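Local coordinates for outer membrane usher protein PapC (PDB 3L48), which forms the outer-membrane usher pore that exports and assembles pilus subunits, this chain being its C-terminal immunoglobulin-like domain, at residues A[7-19]-A[74-86]. Numbering follows the deposited sequence. Where two conformers were deposited one is given.
Sequences GKRLFAILRLADG and AISDQQLLLPCTP
Strands 10-16 and 78-84 run parallel, Phe11 level with Gln79 and Leu16 with Cys84, joined by alternating bonds such as Leu80 N to Phe11 O (3.0 Å), Ile13 N to Leu80 O (2.9 Å) and Cys84 N to Arg15 O (2.7 Å). Pro83, which has no N-H to give, falls where the strand needs none toward 10-16, and its CA lies against Arg15 O instead. Ahead of the pairing, Asp77 sits in a type II turn; its N donates to Arg9 O, and its OD2 takes both NE (3.0 Å) and NH2 (3.1 Å) of Arg9, a side-on salt bridge in which both nitrogens grip one oxygen, OD2 lying in the guanidinium plane while the carboxylate is turned 29° from it. Arg9 reaches it with CG anti to the backbone N (chi1 173°) and a bend at chi3 (81°). Phe11 puts CZ over the rim of one guanidinium face, 3.5 Å above its plane, and brings CE2 against Asp77 O. With Arg9 cut back to an alanine, the Asp77 carboxylate would probably lose its charged mate, and Phe11 CZ the guanidinium it rests against. On the inward face, Leu82 fits its CD1 against the small Ala12 CB (3.7 Å), while Leu14 CD2 packs on Leu82 CB. Strand 44-47 pairs with the far edge of 10-16, making it the central strand; Leu82 and Cys84 meet Val68 of the second sheet, to which the Cys66-Cys84 disulfide ties this one across the Ig-like sandwich.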
loop_
_atom_site.group_PDB
_atom_site.type_symbol
_atom_site.label_atom_id
_atom_site.label_comp_id
_atom_site.label_asym_id
_atom_site.label_seq_id
_atom_site.Cartn_x
_atom_site.Cartn_y
_atom_site.Cartn_z
ATOM N N GLY A 7 -11.679 9.534 3.391
ATOM C CA GLY A 7 -11.428 8.949 2.085
ATOM C C GLY A 7 -10.955 7.516 2.189
ATOM O O GLY A 7 -10.044 7.218 2.953
ATOM N N LYS A 8 -11.558 6.627 1.403
ATOM C CA LYS A 8 -11.319 5.199 1.580
ATOM C C LYS A 8 -10.746 4.435 0.384
ATOM O O LYS A 8 -9.951 3.524 0.579
ATOM C CB LYS A 8 -12.570 4.517 2.136
ATOM C CG LYS A 8 -12.757 4.759 3.618
ATOM C CD LYS A 8 -14.202 4.607 4.019
ATOM C CE LYS A 8 -14.433 5.171 5.408
ATOM N NZ LYS A 8 -15.880 5.415 5.672
ATOM N N ARG A 9 -11.127 4.778 -0.843
ATOM C CA ARG A 9 -10.455 4.156 -1.987
ATOM C C ARG A 9 -9.279 4.982 -2.486
ATOM O O ARG A 9 -9.435 6.143 -2.868
ATOM C CB ARG A 9 -11.388 3.856 -3.161
ATOM C CG ARG A 9 -10.585 3.364 -4.368
ATOM C CD ARG A 9 -11.430 2.813 -5.490
ATOM N NE ARG A 9 -11.986 3.861 -6.333
ATOM C CZ ARG A 9 -12.558 3.640 -7.509
ATOM N NH1 ARG A 9 -12.633 2.405 -7.983
ATOM N NH2 ARG A 9 -13.051 4.649 -8.210
ATOM N N LEU A 10 -8.102 4.364 -2.499
ATOM C CA LEU A 10 -6.890 5.059 -2.913
ATOM C C LEU A 10 -6.241 4.409 -4.124
ATOM O O LEU A 10 -6.208 3.188 -4.243
ATOM C CB LEU A 10 -5.885 5.106 -1.763
ATOM C CG LEU A 10 -6.376 5.791 -0.490
ATOM C CD1 LEU A 10 -5.222 5.960 0.485
ATOM C CD2 LEU A 10 -7.009 7.133 -0.828
ATOM N N PHE A 11 -5.733 5.240 -5.026
ATOM C CA PHE A 11 -4.910 4.767 -6.128
ATOM C C PHE A 11 -3.455 4.937 -5.708
ATOM O O PHE A 11 -2.884 6.021 -5.837
ATOM C CB PHE A 11 -5.194 5.565 -7.400
ATOM C CG PHE A 11 -6.651 5.613 -7.778
ATOM C CD1 PHE A 11 -7.373 4.445 -7.965
ATOM C CD2 PHE A 11 -7.295 6.827 -7.957
ATOM C CE1 PHE A 11 -8.719 4.486 -8.318
ATOM C CE2 PHE A 11 -8.638 6.876 -8.312
ATOM C CZ PHE A 11 -9.351 5.702 -8.493
ATOM N N ALA A 12 -2.864 3.867 -5.190
ATOM C CA ALA A 12 -1.545 3.959 -4.573
ATOM C C ALA A 12 -0.408 3.631 -5.533
ATOM O O ALA A 12 -0.392 2.573 -6.165
ATOM C CB ALA A 12 -1.470 3.067 -3.338
ATOM N N ILE A 13 0.539 4.556 -5.642
ATOM C CA ILE A 13 1.768 4.305 -6.376
ATOM C C ILE A 13 2.830 3.887 -5.366
ATOM O O ILE A 13 3.349 4.712 -4.613
ATOM C CB ILE A 13 2.237 5.550 -7.153
ATOM C CG1 ILE A 13 1.097 6.106 -8.013
ATOM C CG2 ILE A 13 3.452 5.220 -8.019
ATOM C CD1 ILE A 13 0.528 5.105 -8.996
ATOM N N LEU A 14 3.135 2.596 -5.341
ATOM C CA LEU A 14 4.045 2.041 -4.347
ATOM C C LEU A 14 5.484 1.950 -4.849
ATOM O O LEU A 14 5.747 1.403 -5.921
ATOM C CB LEU A 14 3.580 0.645 -3.932
ATOM C CG LEU A 14 2.172 0.482 -3.359
ATOM C CD1 LEU A 14 1.811 -0.993 -3.283
ATOM C CD2 LEU A 14 2.081 1.122 -1.992
ATOM N N ARG A 15 6.413 2.493 -4.071
ATOM C CA ARG A 15 7.836 2.319 -4.343
ATOM C C ARG A 15 8.598 2.172 -3.032
ATOM O O ARG A 15 8.305 2.864 -2.057
ATOM C CB ARG A 15 8.400 3.491 -5.156
ATOM C CG ARG A 15 7.722 3.707 -6.502
ATOM C CD ARG A 15 8.656 4.389 -7.493
ATOM N NE ARG A 15 9.663 3.469 -8.015
ATOM C CZ ARG A 15 9.802 3.159 -9.299
ATOM N NH1 ARG A 15 9.007 3.699 -10.209
ATOM N NH2 ARG A 15 10.745 2.310 -9.674
ATOM N N LEU A 16 9.567 1.263 -3.010
ATOM C CA LEU A 16 10.388 1.058 -1.827
ATOM C C LEU A 16 11.363 2.217 -1.671
ATOM O O LEU A 16 11.569 2.999 -2.606
ATOM C CB LEU A 16 11.139 -0.275 -1.892
ATOM C CG LEU A 16 10.358 -1.518 -1.452
ATOM C CD1 LEU A 16 9.245 -1.834 -2.439
ATOM C CD2 LEU A 16 11.293 -2.711 -1.303
ATOM N N ALA A 17 11.952 2.327 -0.484
ATOM C CA ALA A 17 12.930 3.372 -0.206
ATOM C C ALA A 17 14.094 3.329 -1.191
ATOM O O ALA A 17 14.688 4.359 -1.506
ATOM C CB ALA A 17 13.442 3.262 1.233
ATOM N N ASP A 18 14.416 2.134 -1.680
ATOM C CA ASP A 18 15.539 1.975 -2.600
ATOM C C ASP A 18 15.144 2.257 -4.049
ATOM O O ASP A 18 15.986 2.238 -4.946
ATOM C CB ASP A 18 16.168 0.583 -2.469
ATOM C CG ASP A 18 15.252 -0.526 -2.954
ATOM O OD1 ASP A 18 14.097 -0.239 -3.329
ATOM O OD2 ASP A 18 15.695 -1.694 -2.966
ATOM N N GLY A 19 13.861 2.524 -4.267
ATOM C CA GLY A 19 13.372 2.889 -5.584
ATOM C C GLY A 19 12.710 1.763 -6.357
ATOM O O GLY A 19 12.139 1.995 -7.421
ATOM N N ALA A 74 -5.429 11.699 3.311
ATOM C CA ALA A 74 -5.879 10.873 2.201
ATOM C C ALA A 74 -7.405 10.912 2.071
ATOM O O ALA A 74 -8.128 10.746 3.056
ATOM C CB ALA A 74 -5.390 9.444 2.374
ATOM N N ILE A 75 -7.888 11.147 0.854
ATOM C CA ILE A 75 -9.320 11.108 0.580
ATOM C C ILE A 75 -9.615 10.201 -0.609
ATOM O O ILE A 75 -8.701 9.784 -1.322
ATOM C CB ILE A 75 -9.910 12.514 0.336
ATOM C CG1 ILE A 75 -9.235 13.187 -0.861
ATOM C CG2 ILE A 75 -9.780 13.367 1.590
ATOM C CD1 ILE A 75 -9.778 14.568 -1.165
ATOM N N SER A 76 -10.894 9.909 -0.822
ATOM C CA SER A 76 -11.299 8.908 -1.802
ATOM C C SER A 76 -10.967 9.308 -3.236
ATOM O O SER A 76 -11.067 10.478 -3.610
ATOM C CB SER A 76 -12.790 8.588 -1.663
ATOM O OG SER A 76 -13.094 7.342 -2.267
ATOM N N ASP A 77 -10.572 8.314 -4.027
ATOM C CA ASP A 77 -10.163 8.510 -5.418
ATOM C C ASP A 77 -8.933 9.394 -5.567
ATOM O O ASP A 77 -8.734 10.025 -6.602
ATOM C CB ASP A 77 -11.315 9.048 -6.267
ATOM C CG ASP A 77 -12.253 7.951 -6.735
ATOM O OD1 ASP A 77 -13.071 8.217 -7.639
ATOM O OD2 ASP A 77 -12.166 6.822 -6.202
ATOM N N GLN A 78 -8.103 9.428 -4.532
ATOM C CA GLN A 78 -6.847 10.161 -4.598
ATOM C C GLN A 78 -5.718 9.237 -5.036
ATOM O O GLN A 78 -5.542 8.153 -4.480
ATOM C CB GLN A 78 -6.508 10.778 -3.237
ATOM C CG GLN A 78 -5.214 11.579 -3.216
ATOM C CD GLN A 78 -4.932 12.205 -1.859
ATOM O OE1 GLN A 78 -5.773 12.171 -0.960
ATOM N NE2 GLN A 78 -3.743 12.780 -1.707
ATOM N N GLN A 79 -4.957 9.663 -6.037
ATOM C CA GLN A 79 -3.722 8.974 -6.380
ATOM C C GLN A 79 -2.603 9.564 -5.541
ATOM O O GLN A 79 -2.427 10.781 -5.506
ATOM C CB GLN A 79 -3.380 9.133 -7.861
ATOM C CG GLN A 79 -2.057 8.466 -8.242
ATOM C CD GLN A 79 -1.561 8.885 -9.610
ATOM O OE1 GLN A 79 -0.714 9.772 -9.733
ATOM N NE2 GLN A 79 -2.088 8.252 -10.646
ATOM N N LEU A 80 -1.845 8.711 -4.864
ATOM C CA LEU A 80 -0.711 9.196 -4.091
ATOM C C LEU A 80 0.438 8.196 -4.013
ATOM O O LEU A 80 0.235 6.981 -4.054
ATOM C CB LEU A 80 -1.147 9.629 -2.688
ATOM C CG LEU A 80 -1.366 8.543 -1.636
ATOM C CD1 LEU A 80 -1.806 9.178 -0.324
ATOM C CD2 LEU A 80 -2.387 7.519 -2.102
ATOM N N LEU A 81 1.648 8.736 -3.914
ATOM C CA LEU A 81 2.849 7.946 -3.700
ATOM C C LEU A 81 2.850 7.416 -2.276
ATOM O O LEU A 81 2.648 8.175 -1.327
ATOM C CB LEU A 81 4.091 8.817 -3.917
ATOM C CG LEU A 81 5.461 8.178 -3.682
ATOM C CD1 LEU A 81 5.793 7.195 -4.796
ATOM C CD2 LEU A 81 6.550 9.247 -3.561
ATOM N N LEU A 82 3.066 6.114 -2.125
ATOM C CA LEU A 82 3.262 5.533 -0.801
ATOM C C LEU A 82 4.645 4.890 -0.707
ATOM O O LEU A 82 4.840 3.755 -1.140
ATOM C CB LEU A 82 2.171 4.505 -0.484
ATOM C CG LEU A 82 0.735 5.036 -0.405
ATOM C CD1 LEU A 82 -0.214 3.930 0.013
ATOM C CD2 LEU A 82 0.643 6.205 0.566
ATOM N N PRO A 83 5.620 5.631 -0.161
ATOM C CA PRO A 83 6.959 5.068 0.034
ATOM C C PRO A 83 6.891 3.852 0.943
ATOM O O PRO A 83 6.444 3.955 2.084
ATOM C CB PRO A 83 7.722 6.204 0.727
ATOM C CG PRO A 83 7.008 7.443 0.311
ATOM C CD PRO A 83 5.555 7.052 0.217
ATOM N N CYS A 84 7.332 2.703 0.444
ATOM C CA CYS A 84 7.290 1.473 1.230
ATOM C C CYS A 84 8.634 1.184 1.896
ATOM O O CYS A 84 9.619 0.871 1.228
ATOM C CB CYS A 84 6.855 0.289 0.363
ATOM S SG CYS A 84 6.200 -1.105 1.307
ATOM N N THR A 85 8.660 1.291 3.221
ATOM C CA THR A 85 9.886 1.125 3.983
ATOM C C THR A 85 9.873 -0.178 4.768
ATOM O O THR A 85 8.933 -0.450 5.518
ATOM C CB THR A 85 10.115 2.311 4.939
ATOM O OG1 THR A 85 9.020 2.401 5.859
ATOM C CG2 THR A 85 10.210 3.608 4.155
ATOM N N PRO A 86 10.915 -1.001 4.577
ATOM C CA PRO A 86 11.104 -2.231 5.349
ATOM C C PRO A 86 10.981 -1.937 6.837
ATOM O O PRO A 86 11.503 -0.923 7.300
ATOM C CB PRO A 86 12.539 -2.634 5.007
ATOM C CG PRO A 86 12.754 -2.093 3.635
ATOM C CD PRO A 86 11.974 -0.806 3.571
HETATM O O HOH W 1 -14.410 4.981 -1.651
#